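Local coordinates for DNA damage response protein Rtt109, putative (Neosartorya fumigata, PDB 5ZB9) that probably acetylates lysine side chains of histones, notably of histone H3, with acetyl-CoA as the acetyl donor, at residues 24-29 and 459-464; 30-35 and 51-56; 78-83 and 407-412. One frame throughout, in Å; residues are numbered along the deposited sequence.

In the fold
All three interactions involve strands of one mixed sheet. Interactions 1 and 2 share strand 22-35, and interactions 2 and 3 meet across the neighbouring strands 50-61 and 71-82. Interaction 1 is partly buried and joins a C-terminal segment to strand 22-35 by two backbone hydrogen bonds and an arginine arm. Interaction 2 is a surface contact between strands close in sequence, held mainly by backbone bonds and one serine hydroxyl. Interaction 3, also partly buried, has no hydrogen bond between its segments and relies on two aromatic rings brought up to a strand, by edge and by face. Centres are about 7 Å apart for interactions 2 and 3, and about 18 Å for 1 and 2, although these touch.

Interaction 1: residues 24-29 and 459-464; sequences TIRHIS and QLWVGQ
Ile25 and Gln464 form an antiparallel hydrogen-bonded pair. Ile25 N donates to Gln464 O at 2.9 Å, and Gln464 N returns a bond to Ile25 O at 3.1 Å. Their side chains run side by side, with Ile25 CG1 3.8 Å from Gln464 CG. The side-chain oxygen OE1 of Gln464 is hydrogen-bonded to His416.

Arg26 reaches across the contact. From CB the chain stays extended as far as NE, and it passes along the carbonyl of Val462. CG lies 3.3 Å from Val462 O, CD is slightly farther off, and NE comes to 2.9 Å from the same Val462 O. NE also has a weak bond to a water that accepts from Val462 N. At the tip, NH2 sits 3.6 Å from CZ2 of Trp461, and the guanidinium and indole planes are 66° apart. NH1 turns to Glu70 in a salt bridge, so the charge has a partner outside the two segments.

Gly463 CA comes to 3.2 Å from Ile25 O, and Arg26 CG also packs on this CA. The backbone angles of Gly463 and the lack of room for a CB both call for glycine. Val462 and Arg26 both pack on helix 439-457. The whole is an antiparallel strand addition: the chain leaves helix 439-457 and enters strand 464-467 alongside strand 22-35 of the acetyltransferase sheet.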
loop_
_atom_site.group_PDB
_atom_site.type_symbol
_atom_site.label_atom_id
_atom_site.label_comp_id
_atom_site.label_asym_id
_atom_site.label_seq_id
_atom_site.Cartn_x
_atom_site.Cartn_y
_atom_site.Cartn_z
ATOM N N THR A 24 7.000 19.110 8.871
ATOM C CA THR A 24 7.636 19.370 7.587
ATOM C C THR A 24 7.571 18.093 6.765
ATOM O O THR A 24 7.802 17.007 7.293
ATOM C CB THR A 24 9.102 19.820 7.755
ATOM O OG1 THR A 24 9.143 21.020 8.535
ATOM C CG2 THR A 24 9.765 20.060 6.406
ATOM N N ILE A 25 7.249 18.215 5.480
ATOM C CA ILE A 25 7.151 17.038 4.631
ATOM C C ILE A 25 8.109 17.090 3.448
ATOM O O ILE A 25 8.357 18.146 2.859
ATOM C CB ILE A 25 5.712 16.838 4.102
ATOM C CG1 ILE A 25 5.249 18.059 3.308
ATOM C CG2 ILE A 25 4.776 16.574 5.246
ATOM C CD1 ILE A 25 3.999 17.820 2.525
ATOM N N ARG A 26 8.658 15.930 3.120
ATOM C CA ARG A 26 9.451 15.778 1.918
ATOM C C ARG A 26 8.944 14.545 1.183
ATOM O O ARG A 26 9.050 13.412 1.655
ATOM C CB ARG A 26 10.944 15.673 2.246
ATOM C CG ARG A 26 11.498 16.955 2.870
ATOM C CD ARG A 26 12.963 16.848 3.303
ATOM N NE ARG A 26 13.467 18.137 3.776
ATOM C CZ ARG A 26 13.428 18.541 5.044
ATOM N NH1 ARG A 26 12.922 17.753 5.981
ATOM N NH2 ARG A 26 13.900 19.733 5.377
ATOM N N HIS A 27 8.348 14.795 0.032
ATOM C CA HIS A 27 7.799 13.759 -0.798
ATOM C C HIS A 27 8.703 13.610 -2.019
ATOM O O HIS A 27 8.806 14.517 -2.838
ATOM C CB HIS A 27 6.362 14.127 -1.183
ATOM C CG HIS A 27 5.752 13.233 -2.217
ATOM N ND1 HIS A 27 4.651 13.606 -2.957
ATOM C CD2 HIS A 27 6.085 11.991 -2.637
ATOM C CE1 HIS A 27 4.333 12.631 -3.790
ATOM N NE2 HIS A 27 5.191 11.641 -3.618
ATOM N N ILE A 28 9.392 12.485 -2.134
ATOM C CA ILE A 28 10.201 12.287 -3.320
ATOM C C ILE A 28 9.627 11.124 -4.101
ATOM O O ILE A 28 9.053 10.206 -3.527
ATOM C CB ILE A 28 11.696 12.054 -2.984
ATOM C CG1 ILE A 28 11.894 10.761 -2.206
ATOM C CG2 ILE A 28 12.265 13.235 -2.185
ATOM C CD1 ILE A 28 13.346 10.469 -1.936
ATOM N N SER A 29 9.746 11.182 -5.419
ATOM C CA SER A 29 9.216 10.120 -6.256
ATOM C C SER A 29 10.136 9.837 -7.430
ATOM O O SER A 29 11.088 10.575 -7.678
ATOM C CB SER A 29 7.812 10.472 -6.757
ATOM O OG SER A 29 7.845 11.496 -7.734
ATOM N N GLN A 459 18.089 20.968 -5.839
ATOM C CA GLN A 459 17.420 22.093 -5.194
ATOM C C GLN A 459 18.244 22.481 -3.968
ATOM O O GLN A 459 19.112 21.719 -3.538
ATOM C CB GLN A 459 15.983 21.738 -4.804
ATOM C CG GLN A 459 15.078 21.355 -5.990
ATOM C CD GLN A 459 13.753 20.716 -5.549
ATOM O OE1 GLN A 459 13.215 21.040 -4.487
ATOM N NE2 GLN A 459 13.233 19.799 -6.365
ATOM N N LEU A 460 18.004 23.666 -3.418
ATOM C CA LEU A 460 18.723 24.102 -2.223
ATOM C C LEU A 460 18.094 23.517 -0.975
ATOM O O LEU A 460 18.755 23.299 0.037
ATOM C CB LEU A 460 18.731 25.627 -2.103
ATOM C CG LEU A 460 19.653 26.472 -2.977
ATOM C CD1 LEU A 460 19.164 26.505 -4.416
ATOM C CD2 LEU A 460 19.728 27.879 -2.405
ATOM N N TRP A 461 16.792 23.291 -1.060
ATOM C CA TRP A 461 16.005 22.834 0.067
ATOM C C TRP A 461 14.774 22.172 -0.519
ATOM O O TRP A 461 14.114 22.745 -1.381
ATOM C CB TRP A 461 15.651 24.007 0.976
ATOM C CG TRP A 461 15.127 23.664 2.335
ATOM C CD1 TRP A 461 15.858 23.472 3.470
ATOM C CD2 TRP A 461 13.754 23.532 2.716
ATOM N NE1 TRP A 461 15.027 23.203 4.532
ATOM C CE2 TRP A 461 13.728 23.237 4.095
ATOM C CE3 TRP A 461 12.545 23.620 2.024
ATOM C CZ2 TRP A 461 12.541 23.030 4.793
ATOM C CZ3 TRP A 461 11.365 23.417 2.720
ATOM C CH2 TRP A 461 11.374 23.124 4.088
ATOM N N VAL A 462 14.490 20.951 -0.082
ATOM C CA VAL A 462 13.363 20.190 -0.606
ATOM C C VAL A 462 12.242 20.087 0.425
ATOM O O VAL A 462 12.492 19.872 1.613
ATOM C CB VAL A 462 13.805 18.775 -1.035
ATOM C CG1 VAL A 462 12.601 17.898 -1.382
ATOM C CG2 VAL A 462 14.773 18.860 -2.209
ATOM N N GLY A 463 11.006 20.262 -0.031
ATOM C CA GLY A 463 9.854 20.021 0.815
ATOM C C GLY A 463 9.055 21.261 1.134
ATOM O O GLY A 463 9.141 22.274 0.439
ATOM N N GLN A 464 8.252 21.174 2.183
ATOM C CA GLN A 464 7.507 22.329 2.656
ATOM C C GLN A 464 7.048 22.091 4.070
ATOM O O GLN A 464 7.013 20.956 4.549
ATOM C CB GLN A 464 6.305 22.632 1.759
ATOM C CG GLN A 464 5.257 21.540 1.708
ATOM C CD GLN A 464 4.182 21.820 0.668
ATOM O OE1 GLN A 464 4.258 21.346 -0.460
ATOM N NE2 GLN A 464 3.175 22.592 1.050
HETATM O O HOH W 1 16.119 19.876 2.415
#

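Interaction 2: residues 30-35 and 51-56; sequences SAPSPC and FCENHF
Ser33 and Cys52 form a hydrogen-bonded pair in the antiparallel unit of strands 22-35 and 50-61. Cys52 N donates to Ser33 O at 2.8 Å, and Ser33 N donates to Cys52 O at 3.0 Å. The Ser33 hydroxyl is bonded to Glu421 beyond the two segments.

The pairing is irregular at Ser30. Ser30 N still donates to Asn54 O, at 3.0 Å. The return bond from Asn54 N goes to Ser30 OG at 3.1 Å instead of to a carbonyl. Ser30 OG stands between its own backbone N and carbonyl carbon (chi1 62°), and this puts it within reach of Asn54 N. The carbonyl of Ser30 is turned to a water 2.9 Å from Ser30 O, and that water also donates to Glu53 OE2. The chain of Glu53 is extended and runs past this carbonyl.

Toward the other end, the ring of Pro34 packs on Phe51, with Pro34 CG 3.7 Å from Phe51 CE2. Cys35 SG rests 3.6 Å from Cys52 CB. Cys52 SG is anti to its backbone N (chi1 -172°), and it is Cys52 CB, not the sulfur, that meets Cys35 SG. The two sulfurs, Cys35 SG and Cys52 SG, are 4.9 Å apart. These cysteines form a disulfide in another structure of this protein, but not here.

Between the two sets of backbone bonds, strand 22-35 spends three residue steps where strand 50-61 spends two. Two residues, Ala31 and Pro32, face the single Glu53, consistent with a beta bulge in an antiparallel pair.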
loop_
_atom_site.group_PDB
_atom_site.type_symbol
_atom_site.label_atom_id
_atom_site.label_comp_id
_atom_site.label_asym_id
_atom_site.label_seq_id
_atom_site.Cartn_x
_atom_site.Cartn_y
_atom_site.Cartn_z
ATOM N N SER A 30 9.858 8.752 -8.140
ATOM C CA SER A 30 10.594 8.434 -9.356
ATOM C C SER A 30 9.607 8.360 -10.513
ATOM O O SER A 30 8.415 8.154 -10.302
ATOM C CB SER A 30 11.368 7.124 -9.200
ATOM O OG SER A 30 10.485 6.041 -8.970
ATOM N N ALA A 31 10.085 8.550 -11.734
ATOM C CA ALA A 31 9.176 8.534 -12.873
ATOM C C ALA A 31 8.801 7.096 -13.141
ATOM O O ALA A 31 9.576 6.195 -12.814
ATOM C CB ALA A 31 9.815 9.170 -14.095
ATOM N N PRO A 32 7.609 6.870 -13.712
ATOM C CA PRO A 32 7.185 5.503 -14.026
ATOM C C PRO A 32 8.206 4.810 -14.913
ATOM O O PRO A 32 8.633 5.378 -15.915
ATOM C CB PRO A 32 5.859 5.696 -14.771
ATOM C CG PRO A 32 5.380 7.044 -14.370
ATOM C CD PRO A 32 6.598 7.872 -14.092
ATOM N N SER A 33 8.614 3.609 -14.532
ATOM C CA SER A 33 9.532 2.838 -15.347
ATOM C C SER A 33 9.039 1.402 -15.399
ATOM O O SER A 33 8.330 0.963 -14.495
ATOM C CB SER A 33 10.957 2.925 -14.795
ATOM O OG SER A 33 11.015 2.461 -13.464
ATOM N N PRO A 34 9.393 0.673 -16.469
ATOM C CA PRO A 34 8.899 -0.693 -16.640
ATOM C C PRO A 34 9.295 -1.574 -15.481
ATOM O O PRO A 34 10.379 -1.397 -14.935
ATOM C CB PRO A 34 9.582 -1.154 -17.934
ATOM C CG PRO A 34 9.880 0.099 -18.665
ATOM C CD PRO A 34 10.246 1.082 -17.598
ATOM N N CYS A 35 8.425 -2.501 -15.103
ATOM C CA CYS A 35 8.742 -3.417 -14.021
ATOM C C CYS A 35 8.145 -4.778 -14.309
ATOM O O CYS A 35 7.382 -4.944 -15.260
ATOM C CB CYS A 35 8.229 -2.880 -12.678
ATOM S SG CYS A 35 6.423 -2.820 -12.551
ATOM N N PHE A 51 4.157 -0.783 -15.433
ATOM C CA PHE A 51 5.091 0.259 -15.024
ATOM C C PHE A 51 4.965 0.504 -13.531
ATOM O O PHE A 51 3.897 0.306 -12.954
ATOM C CB PHE A 51 4.839 1.547 -15.810
ATOM C CG PHE A 51 5.100 1.407 -17.283
ATOM C CD1 PHE A 51 4.120 0.907 -18.131
ATOM C CD2 PHE A 51 6.334 1.759 -17.819
ATOM C CE1 PHE A 51 4.364 0.765 -19.489
ATOM C CE2 PHE A 51 6.583 1.621 -19.175
ATOM C CZ PHE A 51 5.595 1.124 -20.012
ATOM N N CYS A 52 6.055 0.918 -12.897
ATOM C CA CYS A 52 6.002 1.232 -11.479
ATOM C C CYS A 52 6.563 2.613 -11.192
ATOM O O CYS A 52 7.514 3.057 -11.830
ATOM C CB CYS A 52 6.754 0.184 -10.654
ATOM S SG CYS A 52 6.537 0.406 -8.869
ATOM N N GLU A 53 5.957 3.279 -10.217
ATOM C CA GLU A 53 6.359 4.611 -9.793
ATOM C C GLU A 53 6.582 4.581 -8.283
ATOM O O GLU A 53 5.677 4.224 -7.538
ATOM C CB GLU A 53 5.284 5.637 -10.188
ATOM C CG GLU A 53 5.493 7.071 -9.698
ATOM C CD GLU A 53 4.334 8.003 -10.091
ATOM O OE1 GLU A 53 3.415 7.544 -10.796
ATOM O OE2 GLU A 53 4.337 9.197 -9.702
ATOM N N ASN A 54 7.787 4.921 -7.832
ATOM C CA ASN A 54 8.072 4.957 -6.400
ATOM C C ASN A 54 7.691 6.281 -5.760
ATOM O O ASN A 54 7.907 7.340 -6.342
ATOM C CB ASN A 54 9.552 4.702 -6.121
ATOM C CG ASN A 54 10.030 3.368 -6.640
ATOM O OD1 ASN A 54 9.247 2.442 -6.840
ATOM N ND2 ASN A 54 11.331 3.261 -6.858
ATOM N N HIS A 55 7.133 6.213 -4.556
ATOM C CA HIS A 55 6.843 7.400 -3.759
ATOM C C HIS A 55 7.321 7.212 -2.337
ATOM O O HIS A 55 7.083 6.168 -1.731
ATOM C CB HIS A 55 5.351 7.708 -3.735
ATOM C CG HIS A 55 4.795 8.111 -5.059
ATOM N ND1 HIS A 55 4.737 9.425 -5.468
ATOM C CD2 HIS A 55 4.260 7.378 -6.063
ATOM C CE1 HIS A 55 4.192 9.484 -6.670
ATOM N NE2 HIS A 55 3.892 8.255 -7.053
ATOM N N PHE A 56 7.976 8.230 -1.797
ATOM C CA PHE A 56 8.380 8.187 -0.404
ATOM C C PHE A 56 8.099 9.511 0.289
ATOM O O PHE A 56 8.465 10.572 -0.202
ATOM C CB PHE A 56 9.858 7.839 -0.278
ATOM C CG PHE A 56 10.338 7.810 1.137
ATOM C CD1 PHE A 56 9.996 6.763 1.973
ATOM C CD2 PHE A 56 11.120 8.835 1.637
ATOM C CE1 PHE A 56 10.428 6.739 3.280
ATOM C CE2 PHE A 56 11.554 8.814 2.938
ATOM C CZ PHE A 56 11.208 7.767 3.764
HETATM O O HOH W 2 6.875 10.591 -10.047
#

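Interaction 3: residues 78-83 and 407-412; sequences VLVYGT and FFWPDT
Trp409 and Phe407 press two rings against the backbone of Val80, Gly82 and Thr83. No hydrogen bond joins the segments, so ring shape and ring placement carry the contact.

The Trp409 indole is carried toward the strand by a first torsion that sets CG opposite the backbone N (chi1 -174°). The six-membered ring leads, and its rim meets the strand. CH2 lies 3.3 Å from Val80 O, near the plane of the ring. CZ3 lies 3.4 Å from Gly82 N, again at the edge. The rim hydrogens of an indole are weakly positive, which probably suits the carbonyl of Val80. Beside this rim, the side chains of Val80 and Trp409 cross at a slant, and Val80 CG1 touches Trp409 CZ2 at 3.8 Å. This CG1 is also opposite its backbone N (chi1 -175°).

Phe407 takes a different chi1. Its CG stands between the backbone N and the carbonyl carbon (chi1 54°), and the ring reaches the strand one step farther along. Phe407 CZ meets Gly82 O at 3.3 Å, edge on. One face lies over the Thr83 carbonyl, with Phe407 CE2 3.5 Å from Thr83 C. A CB on Gly82 would clash with Trp409 CZ3, so glycine leaves room for the indole.

The indole nitrogen has a weak hydrogen bond to Glu53 of the neighbouring strand 50-61, and Pro32 and Phe51 also touch this ring. Phe407 lies against Arg129, which holds Thr83 O. This is aromatic packing of a loop on the C-terminal part of strand 71-82: the chain that resumes after an unmodelled region touches it through Phe407 and Trp409 before entering strand 417-419.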
loop_
_atom_site.group_PDB
_atom_site.type_symbol
_atom_site.label_atom_id
_atom_site.label_comp_id
_atom_site.label_asym_id
_atom_site.label_seq_id
_atom_site.Cartn_x
_atom_site.Cartn_y
_atom_site.Cartn_z
ATOM N N VAL A 78 5.385 4.177 -0.839
ATOM C CA VAL A 78 4.256 3.636 -1.573
ATOM C C VAL A 78 4.629 3.408 -3.028
ATOM O O VAL A 78 5.144 4.311 -3.677
ATOM C CB VAL A 78 3.055 4.574 -1.521
ATOM C CG1 VAL A 78 1.880 3.934 -2.213
ATOM C CG2 VAL A 78 2.714 4.935 -0.076
ATOM N N LEU A 79 4.375 2.202 -3.533
ATOM C CA LEU A 79 4.639 1.889 -4.931
ATOM C C LEU A 79 3.349 1.925 -5.739
ATOM O O LEU A 79 2.360 1.278 -5.375
ATOM C CB LEU A 79 5.296 0.518 -5.059
ATOM C CG LEU A 79 6.432 0.205 -4.082
ATOM C CD1 LEU A 79 6.888 -1.242 -4.261
ATOM C CD2 LEU A 79 7.595 1.172 -4.257
ATOM N N VAL A 80 3.350 2.685 -6.831
ATOM C CA VAL A 80 2.190 2.736 -7.713
ATOM C C VAL A 80 2.478 1.950 -8.980
ATOM O O VAL A 80 3.381 2.296 -9.737
ATOM C CB VAL A 80 1.800 4.184 -8.088
ATOM C CG1 VAL A 80 0.514 4.194 -8.906
ATOM C CG2 VAL A 80 1.637 5.039 -6.844
ATOM N N TYR A 81 1.722 0.878 -9.189
ATOM C CA TYR A 81 1.827 0.066 -10.399
ATOM C C TYR A 81 0.719 0.427 -11.374
ATOM O O TYR A 81 -0.393 0.753 -10.965
ATOM C CB TYR A 81 1.744 -1.425 -10.077
ATOM C CG TYR A 81 2.803 -1.947 -9.131
ATOM C CD1 TYR A 81 2.594 -1.954 -7.755
ATOM C CD2 TYR A 81 3.999 -2.456 -9.611
ATOM C CE1 TYR A 81 3.553 -2.442 -6.895
ATOM C CE2 TYR A 81 4.966 -2.943 -8.753
ATOM C CZ TYR A 81 4.739 -2.934 -7.400
ATOM O OH TYR A 81 5.704 -3.423 -6.552
ATOM N N GLY A 82 1.024 0.363 -12.664
ATOM C CA GLY A 82 0.023 0.585 -13.687
ATOM C C GLY A 82 0.086 -0.446 -14.795
ATOM O O GLY A 82 1.155 -0.750 -15.317
ATOM N N THR A 83 -1.066 -1.015 -15.122
ATOM C CA THR A 83 -1.250 -1.758 -16.364
ATOM C C THR A 83 -2.361 -1.072 -17.153
ATOM O O THR A 83 -2.874 -0.031 -16.740
ATOM C CB THR A 83 -1.630 -3.239 -16.133
ATOM O OG1 THR A 83 -2.892 -3.312 -15.455
ATOM C CG2 THR A 83 -0.563 -3.961 -15.328
ATOM N N PHE A 407 0.347 2.868 -22.472
ATOM C CA PHE A 407 -0.802 3.706 -22.108
ATOM C C PHE A 407 -0.386 5.030 -21.448
ATOM O O PHE A 407 0.792 5.238 -21.140
ATOM C CB PHE A 407 -1.722 2.929 -21.162
ATOM C CG PHE A 407 -1.007 2.391 -19.954
ATOM C CD1 PHE A 407 -0.860 3.170 -18.813
ATOM C CD2 PHE A 407 -0.447 1.123 -19.973
ATOM C CE1 PHE A 407 -0.184 2.690 -17.706
ATOM C CE2 PHE A 407 0.233 0.636 -18.871
ATOM C CZ PHE A 407 0.364 1.423 -17.735
ATOM N N PHE A 408 -1.354 5.915 -21.207
ATOM C CA PHE A 408 -1.048 7.237 -20.656
ATOM C C PHE A 408 -1.033 7.265 -19.124
ATOM O O PHE A 408 -2.025 6.944 -18.465
ATOM C CB PHE A 408 -2.038 8.283 -21.177
ATOM C CG PHE A 408 -1.756 9.680 -20.686
ATOM C CD1 PHE A 408 -0.565 10.318 -21.014
ATOM C CD2 PHE A 408 -2.678 10.356 -19.899
ATOM C CE1 PHE A 408 -0.298 11.603 -20.562
ATOM C CE2 PHE A 408 -2.416 11.643 -19.444
ATOM C CZ PHE A 408 -1.224 12.266 -19.777
ATOM N N TRP A 409 0.106 7.667 -18.571
ATOM C CA TRP A 409 0.288 7.753 -17.130
ATOM C C TRP A 409 0.354 9.216 -16.687
ATOM O O TRP A 409 1.397 9.863 -16.807
ATOM C CB TRP A 409 1.558 7.010 -16.721
ATOM C CG TRP A 409 1.788 6.907 -15.244
ATOM C CD1 TRP A 409 1.915 7.937 -14.350
ATOM C CD2 TRP A 409 1.955 5.701 -14.489
ATOM N NE1 TRP A 409 2.134 7.443 -13.085
ATOM C CE2 TRP A 409 2.162 6.073 -13.144
ATOM C CE3 TRP A 409 1.941 4.341 -14.820
ATOM C CZ2 TRP A 409 2.353 5.130 -12.128
ATOM C CZ3 TRP A 409 2.135 3.408 -13.809
ATOM C CH2 TRP A 409 2.339 3.808 -12.482
ATOM N N PRO A 410 -0.765 9.739 -16.163
ATOM C CA PRO A 410 -0.847 11.140 -15.723
ATOM C C PRO A 410 0.115 11.450 -14.577
ATOM O O PRO A 410 0.138 10.723 -13.578
ATOM C CB PRO A 410 -2.305 11.283 -15.255
ATOM C CG PRO A 410 -3.036 10.113 -15.866
ATOM C CD PRO A 410 -2.028 9.012 -15.939
ATOM N N ASP A 411 0.900 12.515 -14.716
ATOM C CA ASP A 411 1.806 12.900 -13.639
ATOM C C ASP A 411 1.339 14.177 -12.932
ATOM O O ASP A 411 1.751 15.293 -13.262
ATOM C CB ASP A 411 3.242 13.049 -14.165
ATOM C CG ASP A 411 3.383 14.121 -15.234
ATOM O OD1 ASP A 411 2.370 14.459 -15.887
ATOM O OD2 ASP A 411 4.513 14.624 -15.410
ATOM N N THR A 412 0.466 13.994 -11.946
ATOM C CA THR A 412 -0.037 15.110 -11.153
ATOM C C THR A 412 0.268 14.935 -9.664
ATOM O O THR A 412 0.165 15.891 -8.882
ATOM C CB THR A 412 -1.551 15.292 -11.339
ATOM O OG1 THR A 412 -2.071 16.082 -10.261
ATOM C CG2 THR A 412 -2.250 13.937 -11.369
#